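Local coordinates for ABC transporter, substrate binding protein (Mannopine) (Agrobacterium fabrum, PDB 5L9S) that serves as the periplasmic substrate-binding protein of an ABC transporter, probably delivering mannopine or a related opine for uptake, at residues A[57-67]-A[234-245]; A[272-281]-A[292-300]. All coordinates share one frame; numbering follows the deposited sequence.

Contact 1. Residues A[57-67]-A[234-245]; sequences VTWDLYLDGEI and VGDRIALVRGAP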
loop_
_atom_site.group_PDB
_atom_site.type_symbol
_atom_site.label_atom_id
_atom_site.label_comp_id
_atom_site.label_asym_id
_atom_site.label_seq_id
_atom_site.Cartn_x
_atom_site.Cartn_y
_atom_site.Cartn_z
ATOM N N VAL A 57 22.230 0.405 18.353
ATOM C CA VAL A 57 21.295 0.894 17.361
ATOM C C VAL A 57 22.103 1.669 16.331
ATOM O O VAL A 57 22.676 2.714 16.649
ATOM C CB VAL A 57 20.159 1.762 17.972
ATOM C CG1 VAL A 57 18.990 0.903 18.430
ATOM C CG2 VAL A 57 20.675 2.639 19.110
ATOM N N THR A 58 22.177 1.142 15.104
ATOM C CA THR A 58 22.896 1.807 14.036
ATOM C C THR A 58 21.952 2.703 13.248
ATOM O O THR A 58 22.325 3.825 12.919
ATOM C CB THR A 58 23.675 0.796 13.197
ATOM O OG1 THR A 58 24.640 0.160 14.041
ATOM C CG2 THR A 58 24.410 1.444 12.010
ATOM N N TRP A 59 20.716 2.236 13.022
ATOM C CA TRP A 59 19.668 2.865 12.219
ATOM C C TRP A 59 18.739 3.767 13.033
ATOM O O TRP A 59 18.473 3.490 14.202
ATOM C CB TRP A 59 18.838 1.800 11.497
ATOM C CG TRP A 59 19.562 0.838 10.601
ATOM C CD1 TRP A 59 20.881 0.849 10.254
ATOM C CD2 TRP A 59 18.976 -0.282 9.925
ATOM N NE1 TRP A 59 21.158 -0.207 9.416
ATOM C CE2 TRP A 59 20.005 -0.909 9.186
ATOM C CE3 TRP A 59 17.666 -0.816 9.870
ATOM C CZ2 TRP A 59 19.777 -2.057 8.420
ATOM C CZ3 TRP A 59 17.433 -1.941 9.090
ATOM C CH2 TRP A 59 18.475 -2.537 8.360
ATOM N N ASP A 60 18.245 4.843 12.403
ATOM C CA ASP A 60 17.326 5.809 12.990
ATOM C C ASP A 60 15.900 5.561 12.494
ATOM O O ASP A 60 14.939 5.643 13.269
ATOM C CB ASP A 60 17.744 7.240 12.604
ATOM C CG ASP A 60 19.089 7.666 13.138
ATOM O OD1 ASP A 60 19.204 7.854 14.353
ATOM O OD2 ASP A 60 20.009 7.871 12.330
ATOM N N LEU A 61 15.764 5.317 11.173
ATOM C CA LEU A 61 14.482 5.119 10.496
ATOM C C LEU A 61 14.535 3.950 9.546
ATOM O O LEU A 61 15.597 3.625 9.031
ATOM C CB LEU A 61 14.093 6.378 9.692
ATOM C CG LEU A 61 13.887 7.698 10.421
ATOM C CD1 LEU A 61 13.916 8.850 9.449
ATOM C CD2 LEU A 61 12.599 7.710 11.213
ATOM N N TYR A 62 13.380 3.340 9.294
ATOM C CA TYR A 62 13.195 2.285 8.296
ATOM C C TYR A 62 11.773 2.304 7.742
ATOM O O TYR A 62 10.855 2.784 8.418
ATOM C CB TYR A 62 13.633 0.887 8.781
ATOM C CG TYR A 62 12.696 0.186 9.740
ATOM C CD1 TYR A 62 12.705 0.484 11.099
ATOM C CD2 TYR A 62 11.833 -0.815 9.297
ATOM C CE1 TYR A 62 11.861 -0.182 11.997
ATOM C CE2 TYR A 62 10.975 -1.475 10.181
ATOM C CZ TYR A 62 11.006 -1.167 11.533
ATOM O OH TYR A 62 10.168 -1.804 12.418
ATOM N N LEU A 63 11.600 1.844 6.501
ATOM C CA LEU A 63 10.269 1.765 5.907
ATOM C C LEU A 63 9.726 0.348 6.049
ATOM O O LEU A 63 10.476 -0.617 5.946
ATOM C CB LEU A 63 10.276 2.165 4.413
ATOM C CG LEU A 63 10.825 3.547 4.043
ATOM C CD1 LEU A 63 10.936 3.685 2.542
ATOM C CD2 LEU A 63 9.957 4.674 4.596
ATOM N N ASP A 64 8.419 0.218 6.249
ATOM C CA ASP A 64 7.722 -1.073 6.302
ATOM C C ASP A 64 6.250 -0.872 5.993
ATOM O O ASP A 64 5.742 0.226 6.189
ATOM C CB ASP A 64 7.893 -1.772 7.672
ATOM C CG ASP A 64 7.901 -3.300 7.609
ATOM O OD1 ASP A 64 7.447 -3.864 6.575
ATOM O OD2 ASP A 64 8.363 -3.931 8.587
ATOM N N GLY A 65 5.575 -1.929 5.548
ATOM C CA GLY A 65 4.151 -1.902 5.250
ATOM C C GLY A 65 3.335 -1.450 6.438
ATOM O O GLY A 65 3.708 -1.724 7.581
ATOM N N GLU A 66 2.221 -0.753 6.183
ATOM C CA GLU A 66 1.374 -0.190 7.236
ATOM C C GLU A 66 0.710 -1.237 8.145
ATOM O O GLU A 66 0.487 -0.972 9.328
ATOM C CB GLU A 66 0.344 0.802 6.667
ATOM C CG GLU A 66 -0.798 0.252 5.820
ATOM C CD GLU A 66 -1.823 1.320 5.479
ATOM O OE1 GLU A 66 -2.465 1.852 6.413
ATOM O OE2 GLU A 66 -1.941 1.669 4.285
ATOM N N ILE A 67 0.444 -2.430 7.613
ATOM C CA ILE A 67 -0.143 -3.518 8.389
ATOM C C ILE A 67 0.908 -4.096 9.329
ATOM O O ILE A 67 0.582 -4.444 10.455
ATOM C CB ILE A 67 -0.865 -4.567 7.488
ATOM C CG1 ILE A 67 -2.129 -3.937 6.895
ATOM C CG2 ILE A 67 -1.214 -5.866 8.280
ATOM C CD1 ILE A 67 -2.446 -4.412 5.589
ATOM N N VAL A 234 -3.219 0.600 0.355
ATOM C CA VAL A 234 -2.298 0.096 1.378
ATOM C C VAL A 234 -0.925 0.667 1.100
ATOM O O VAL A 234 -0.419 0.565 -0.016
ATOM C CB VAL A 234 -2.271 -1.474 1.413
ATOM C CG1 VAL A 234 -1.405 -1.999 2.557
ATOM C CG2 VAL A 234 -3.678 -2.060 1.524
ATOM N N GLY A 235 -0.300 1.215 2.115
ATOM C CA GLY A 235 1.040 1.746 1.928
ATOM C C GLY A 235 2.084 1.387 2.959
ATOM O O GLY A 235 1.947 0.424 3.725
ATOM N N ASP A 236 3.172 2.160 2.912
ATOM C CA ASP A 236 4.350 2.044 3.758
ATOM C C ASP A 236 4.391 3.158 4.762
ATOM O O ASP A 236 3.995 4.285 4.455
ATOM C CB ASP A 236 5.644 2.077 2.903
ATOM C CG ASP A 236 5.943 0.827 2.076
ATOM O OD1 ASP A 236 5.087 -0.096 2.044
ATOM O OD2 ASP A 236 7.031 0.770 1.464
ATOM N N ARG A 237 4.928 2.862 5.927
ATOM C CA ARG A 237 5.125 3.821 7.001
ATOM C C ARG A 237 6.620 4.047 7.266
ATOM O O ARG A 237 7.414 3.132 7.064
ATOM C CB ARG A 237 4.398 3.370 8.286
ATOM C CG ARG A 237 2.923 3.041 8.055
ATOM C CD ARG A 237 2.055 3.142 9.288
ATOM N NE ARG A 237 1.796 4.543 9.556
ATOM C CZ ARG A 237 0.631 5.154 9.384
ATOM N NH1 ARG A 237 -0.449 4.462 9.040
ATOM N NH2 ARG A 237 0.526 6.453 9.600
ATOM N N ILE A 238 7.005 5.281 7.687
ATOM C CA ILE A 238 8.378 5.645 8.079
ATOM C C ILE A 238 8.371 5.431 9.581
ATOM O O ILE A 238 7.645 6.132 10.280
ATOM C CB ILE A 238 8.784 7.119 7.737
ATOM C CG1 ILE A 238 8.282 7.574 6.332
ATOM C CG2 ILE A 238 10.317 7.337 7.919
ATOM C CD1 ILE A 238 7.981 9.092 6.214
ATOM N N ALA A 239 9.114 4.436 10.074
ATOM C CA ALA A 239 9.160 4.142 11.512
ATOM C C ALA A 239 10.490 4.576 12.135
ATOM O O ALA A 239 11.535 4.513 11.488
ATOM C CB ALA A 239 8.923 2.664 11.749
ATOM N N LEU A 240 10.428 5.040 13.391
ATOM C CA LEU A 240 11.575 5.494 14.189
ATOM C C LEU A 240 12.025 4.352 15.099
ATOM O O LEU A 240 11.238 3.879 15.915
ATOM C CB LEU A 240 11.203 6.759 15.005
ATOM C CG LEU A 240 12.244 7.329 16.001
ATOM C CD1 LEU A 240 13.467 7.900 15.288
ATOM C CD2 LEU A 240 11.619 8.414 16.849
ATOM N N VAL A 241 13.266 3.860 14.875
ATOM C CA VAL A 241 13.907 2.757 15.602
ATOM C C VAL A 241 14.066 3.101 17.073
ATOM O O VAL A 241 14.532 4.198 17.410
ATOM C CB VAL A 241 15.247 2.326 14.952
ATOM C CG1 VAL A 241 16.021 1.345 15.836
ATOM C CG2 VAL A 241 15.016 1.732 13.567
ATOM N N ARG A 242 13.658 2.156 17.947
ATOM C CA ARG A 242 13.708 2.305 19.397
ATOM C C ARG A 242 15.062 2.812 19.870
ATOM O O ARG A 242 16.081 2.119 19.750
ATOM C CB ARG A 242 13.300 1.015 20.104
ATOM C CG ARG A 242 12.451 1.270 21.328
ATOM C CD ARG A 242 12.019 -0.028 21.966
ATOM N NE ARG A 242 10.564 -0.160 21.990
ATOM C CZ ARG A 242 9.859 -0.502 23.064
ATOM N NH1 ARG A 242 10.473 -0.772 24.213
ATOM N NH2 ARG A 242 8.538 -0.593 22.996
ATOM N N GLY A 243 15.048 4.062 20.332
ATOM C CA GLY A 243 16.222 4.774 20.821
ATOM C C GLY A 243 17.242 5.036 19.733
ATOM O O GLY A 243 18.417 4.727 19.901
ATOM N N ALA A 244 16.790 5.582 18.595
ATOM C CA ALA A 244 17.639 5.889 17.451
ATOM C C ALA A 244 18.808 6.820 17.869
ATOM O O ALA A 244 18.598 7.682 18.735
ATOM C CB ALA A 244 16.801 6.551 16.378
ATOM N N PRO A 245 20.040 6.661 17.310
ATOM C CA PRO A 245 21.142 7.564 17.717
ATOM C C PRO A 245 20.882 9.055 17.458
ATOM O O PRO A 245 21.145 9.890 18.325
ATOM C CB PRO A 245 22.354 7.039 16.937
ATOM C CG PRO A 245 21.808 6.225 15.844
ATOM C CD PRO A 245 20.490 5.676 16.301
HETATM O O HOH W 1 -0.846 1.420 10.408
#
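Antiparallel pairing within the mixed sheet of a periplasmic binding protein joins strand 61-65 to the end of strand 224-240, with Y62-A239 and D64-R237 as its hydrogen-bonded pairs. Within these pairs, the bonds donated by A239 N and R237 N are the straighter: A239 N reaches Y62 O at 2.9 Å (173° at the hydrogen) and R237 N reaches D64 O at 2.8 Å (174°). L61, L63, I238 and L240 share one face; L63 CD2 lies alongside I238 CG1, the branches pointing the same way, while helix 247-258 packs on L61. On the other face Y62 has its CG between the backbone N and carbonyl carbon (chi1 76°), which brings the rim of its ring over A239 CB while V241 CG2 meets CD1 at the ring edge, 3.6 Å away. Beyond the strand, V57 CG2 packs against G243 O and P245 CD. At the opposite end E66 grips the partner backbone twice: its N donates to G235 O at 2.7 Å, and OE2 takes G235 N on its anti lone pair. Its other oxygen forms a salt bridge with K105, and R237 donates through NE to G103 O and through NH2 to D97 O. A water donates to E66 O at 2.9 Å and accepts a weak bond from R237 NH1.

Contact 2. Residues A[272-281]-A[292-300]; sequences SCTPPSQKAI and LPSAADVEN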
loop_
_atom_site.group_PDB
_atom_site.type_symbol
_atom_site.label_atom_id
_atom_site.label_comp_id
_atom_site.label_asym_id
_atom_site.label_seq_id
_atom_site.Cartn_x
_atom_site.Cartn_y
_atom_site.Cartn_z
ATOM N N SER A 272 4.432 6.091 -9.028
ATOM C CA SER A 272 3.007 5.808 -9.334
ATOM C C SER A 272 2.207 5.370 -8.088
ATOM O O SER A 272 1.506 4.355 -8.086
ATOM C CB SER A 272 2.865 4.801 -10.483
ATOM O OG SER A 272 3.385 5.307 -11.704
ATOM N N CYS A 273 2.310 6.168 -7.038
ATOM C CA CYS A 273 1.636 5.912 -5.771
ATOM C C CYS A 273 0.854 7.121 -5.344
ATOM O O CYS A 273 0.979 8.182 -5.958
ATOM C CB CYS A 273 2.637 5.484 -4.702
ATOM S SG CYS A 273 4.174 6.448 -4.688
ATOM N N THR A 274 0.006 6.941 -4.316
ATOM C CA THR A 274 -0.826 7.978 -3.728
ATOM C C THR A 274 -0.091 8.571 -2.522
ATOM O O THR A 274 0.083 7.864 -1.528
ATOM C CB THR A 274 -2.213 7.386 -3.408
ATOM O OG1 THR A 274 -2.824 7.035 -4.651
ATOM C CG2 THR A 274 -3.124 8.334 -2.629
ATOM N N PRO A 275 0.331 9.851 -2.570
ATOM C CA PRO A 275 0.986 10.460 -1.394
ATOM C C PRO A 275 -0.032 10.790 -0.292
ATOM O O PRO A 275 -1.219 10.952 -0.635
ATOM C CB PRO A 275 1.648 11.728 -1.968
ATOM C CG PRO A 275 0.829 12.084 -3.133
ATOM C CD PRO A 275 0.200 10.822 -3.676
ATOM N N PRO A 276 0.386 10.934 1.011
ATOM C CA PRO A 276 -0.597 11.240 2.068
ATOM C C PRO A 276 -1.221 12.641 2.015
ATOM O O PRO A 276 -2.234 12.864 2.651
ATOM C CB PRO A 276 0.206 11.015 3.360
ATOM C CG PRO A 276 1.602 11.333 2.985
ATOM C CD PRO A 276 1.732 10.758 1.598
ATOM N N SER A 277 -0.591 13.587 1.299
ATOM C CA SER A 277 -1.046 14.965 1.166
ATOM C C SER A 277 -2.057 15.093 0.032
ATOM O O SER A 277 -1.841 14.572 -1.056
ATOM C CB SER A 277 0.155 15.890 0.950
ATOM O OG SER A 277 -0.191 17.226 0.633
ATOM N N GLN A 278 -3.162 15.787 0.286
ATOM C CA GLN A 278 -4.196 16.050 -0.717
ATOM C C GLN A 278 -3.695 17.062 -1.768
ATOM O O GLN A 278 -4.051 16.944 -2.951
ATOM C CB GLN A 278 -5.468 16.520 -0.035
ATOM C CG GLN A 278 -6.087 15.392 0.784
ATOM C CD GLN A 278 -7.419 15.774 1.339
ATOM O OE1 GLN A 278 -8.411 15.913 0.602
ATOM N NE2 GLN A 278 -7.465 15.971 2.650
ATOM N N LYS A 279 -2.830 18.008 -1.339
ATOM C CA LYS A 279 -2.203 18.996 -2.197
ATOM C C LYS A 279 -1.254 18.307 -3.151
ATOM O O LYS A 279 -1.252 18.667 -4.323
ATOM C CB LYS A 279 -1.459 20.078 -1.372
ATOM C CG LYS A 279 -1.053 21.322 -2.164
ATOM C CD LYS A 279 -1.278 22.595 -1.358
ATOM C CE LYS A 279 -1.713 23.752 -2.241
ATOM N NZ LYS A 279 -0.565 24.468 -2.858
ATOM N N ALA A 280 -0.452 17.325 -2.662
ATOM C CA ALA A 280 0.507 16.554 -3.462
ATOM C C ALA A 280 -0.210 15.759 -4.550
ATOM O O ALA A 280 0.267 15.774 -5.679
ATOM C CB ALA A 280 1.335 15.633 -2.576
ATOM N N ILE A 281 -1.378 15.118 -4.234
ATOM C CA ILE A 281 -2.201 14.370 -5.194
ATOM C C ILE A 281 -2.584 15.275 -6.383
ATOM O O ILE A 281 -2.404 14.885 -7.538
ATOM C CB ILE A 281 -3.473 13.695 -4.555
ATOM C CG1 ILE A 281 -3.114 12.516 -3.648
ATOM C CG2 ILE A 281 -4.477 13.237 -5.625
ATOM C CD1 ILE A 281 -4.127 12.215 -2.541
ATOM N N LEU A 292 -4.183 7.607 -11.420
ATOM C CA LEU A 292 -4.197 7.484 -9.960
ATOM C C LEU A 292 -5.519 7.946 -9.393
ATOM O O LEU A 292 -6.133 8.815 -10.008
ATOM C CB LEU A 292 -3.047 8.304 -9.338
ATOM C CG LEU A 292 -1.639 7.776 -9.593
ATOM C CD1 LEU A 292 -0.622 8.841 -9.466
ATOM C CD2 LEU A 292 -1.298 6.653 -8.685
ATOM N N PRO A 293 -5.979 7.425 -8.219
ATOM C CA PRO A 293 -7.249 7.925 -7.664
ATOM C C PRO A 293 -7.115 9.393 -7.220
ATOM O O PRO A 293 -6.044 9.882 -6.798
ATOM C CB PRO A 293 -7.484 7.020 -6.447
ATOM C CG PRO A 293 -6.112 6.577 -6.038
ATOM C CD PRO A 293 -5.383 6.386 -7.342
ATOM N N SER A 294 -8.210 10.124 -7.304
ATOM C CA SER A 294 -8.236 11.511 -6.848
ATOM C C SER A 294 -8.343 11.505 -5.308
ATOM O O SER A 294 -8.567 10.439 -4.736
ATOM C CB SER A 294 -9.443 12.210 -7.456
ATOM O OG SER A 294 -10.609 11.663 -6.867
ATOM N N ALA A 295 -8.274 12.668 -4.655
ATOM C CA ALA A 295 -8.479 12.766 -3.215
ATOM C C ALA A 295 -9.955 12.399 -2.849
ATOM O O ALA A 295 -10.173 11.740 -1.835
ATOM C CB ALA A 295 -8.136 14.163 -2.715
ATOM N N ALA A 296 -10.941 12.743 -3.694
ATOM C CA ALA A 296 -12.354 12.364 -3.458
ATOM C C ALA A 296 -12.578 10.824 -3.590
ATOM O O ALA A 296 -13.432 10.277 -2.892
ATOM C CB ALA A 296 -13.275 13.116 -4.396
ATOM N N ASP A 297 -11.798 10.120 -4.460
ATOM C CA ASP A 297 -11.901 8.656 -4.576
ATOM C C ASP A 297 -11.404 8.061 -3.275
ATOM O O ASP A 297 -12.100 7.223 -2.707
ATOM C CB ASP A 297 -11.086 8.081 -5.759
ATOM C CG ASP A 297 -11.546 8.465 -7.160
ATOM O OD1 ASP A 297 -12.763 8.324 -7.457
ATOM O OD2 ASP A 297 -10.685 8.841 -7.982
ATOM N N VAL A 298 -10.248 8.554 -2.761
ATOM C CA VAL A 298 -9.640 8.108 -1.498
ATOM C C VAL A 298 -10.624 8.293 -0.300
ATOM O O VAL A 298 -10.823 7.347 0.457
ATOM C CB VAL A 298 -8.233 8.725 -1.232
ATOM C CG1 VAL A 298 -7.608 8.174 0.045
ATOM C CG2 VAL A 298 -7.282 8.526 -2.417
ATOM N N GLU A 299 -11.313 9.438 -0.183
ATOM C CA GLU A 299 -12.226 9.621 0.951
ATOM C C GLU A 299 -13.616 8.998 0.778
ATOM O O GLU A 299 -14.234 8.655 1.790
ATOM C CB GLU A 299 -12.347 11.103 1.393
ATOM C CG GLU A 299 -12.725 12.130 0.332
ATOM C CD GLU A 299 -12.149 13.537 0.487
ATOM O OE1 GLU A 299 -12.596 14.448 -0.253
ATOM O OE2 GLU A 299 -11.222 13.721 1.312
ATOM N N ASN A 300 -14.110 8.832 -0.458
ATOM C CA ASN A 300 -15.472 8.329 -0.674
ATOM C C ASN A 300 -15.652 6.915 -1.235
ATOM O O ASN A 300 -16.769 6.405 -1.159
ATOM C CB ASN A 300 -16.250 9.291 -1.583
ATOM C CG ASN A 300 -16.183 10.757 -1.215
ATOM O OD1 ASN A 300 -15.769 11.149 -0.117
ATOM N ND2 ASN A 300 -16.605 11.604 -2.137
HETATM O O HOH W 2 -3.394 9.143 -6.010
#
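With chi1 at -65°, T274 holds OG1 beside its backbone N and sends CG2 anti to that N, where the loops leading into two short helices, and their first turns, pack together. The T274 side chain runs obliquely across P293, its OG1 3.6 Å from P293 CG, while CG2 meets V298 CG2 tip to tip. I281 likewise sets CG2 anti to its N, against the P293-A295 backbone, 3.9 Å from P293 O. Helix 295-300 begins with a capping box: S294 OG accepts D297 N at 3.1 Å, and D297 OD2 accepts S294 N at 2.9 Å, met on its anti side. In helix 278-283 the N-cap S277 receives a weak bond from A280 N, with D93 as a further partner. L292 reaches back along the chain, its CD2 lying 3.7 Å from S272 O, next to C273, which forms a disulfide with C268. Q278 OE1 touches A295 CB and lies 3.6 Å from E299 OE2, amide and carboxylate planes 88° apart; Q278 NE2 bonds weakly to D93 O, which is consistent with OE1 facing E299. The polar link is a bridging water, 2.6 Å from T274 OG1, that donates to P293 O.

Overall arrangement
Taken together, the two contacts illustrate how one long strand can serve neighbouring parts of a fold. They follow one another along the chain, contact 1 closing before contact 2 opens; their centres lie 23 Å apart and their nearest atoms about 7 Å apart, without touching. Strand 224-240 links them: its end pairs in contact 1, whereas L233, just before that segment, packs against T274 and V298 of contact 2. Strand 103-116 is a second common neighbour, its T109 bonding to the backbone of V234 and its S108 to that of T274. This form is open and unliganded, and nothing known of these residues places either contact at the substrate site.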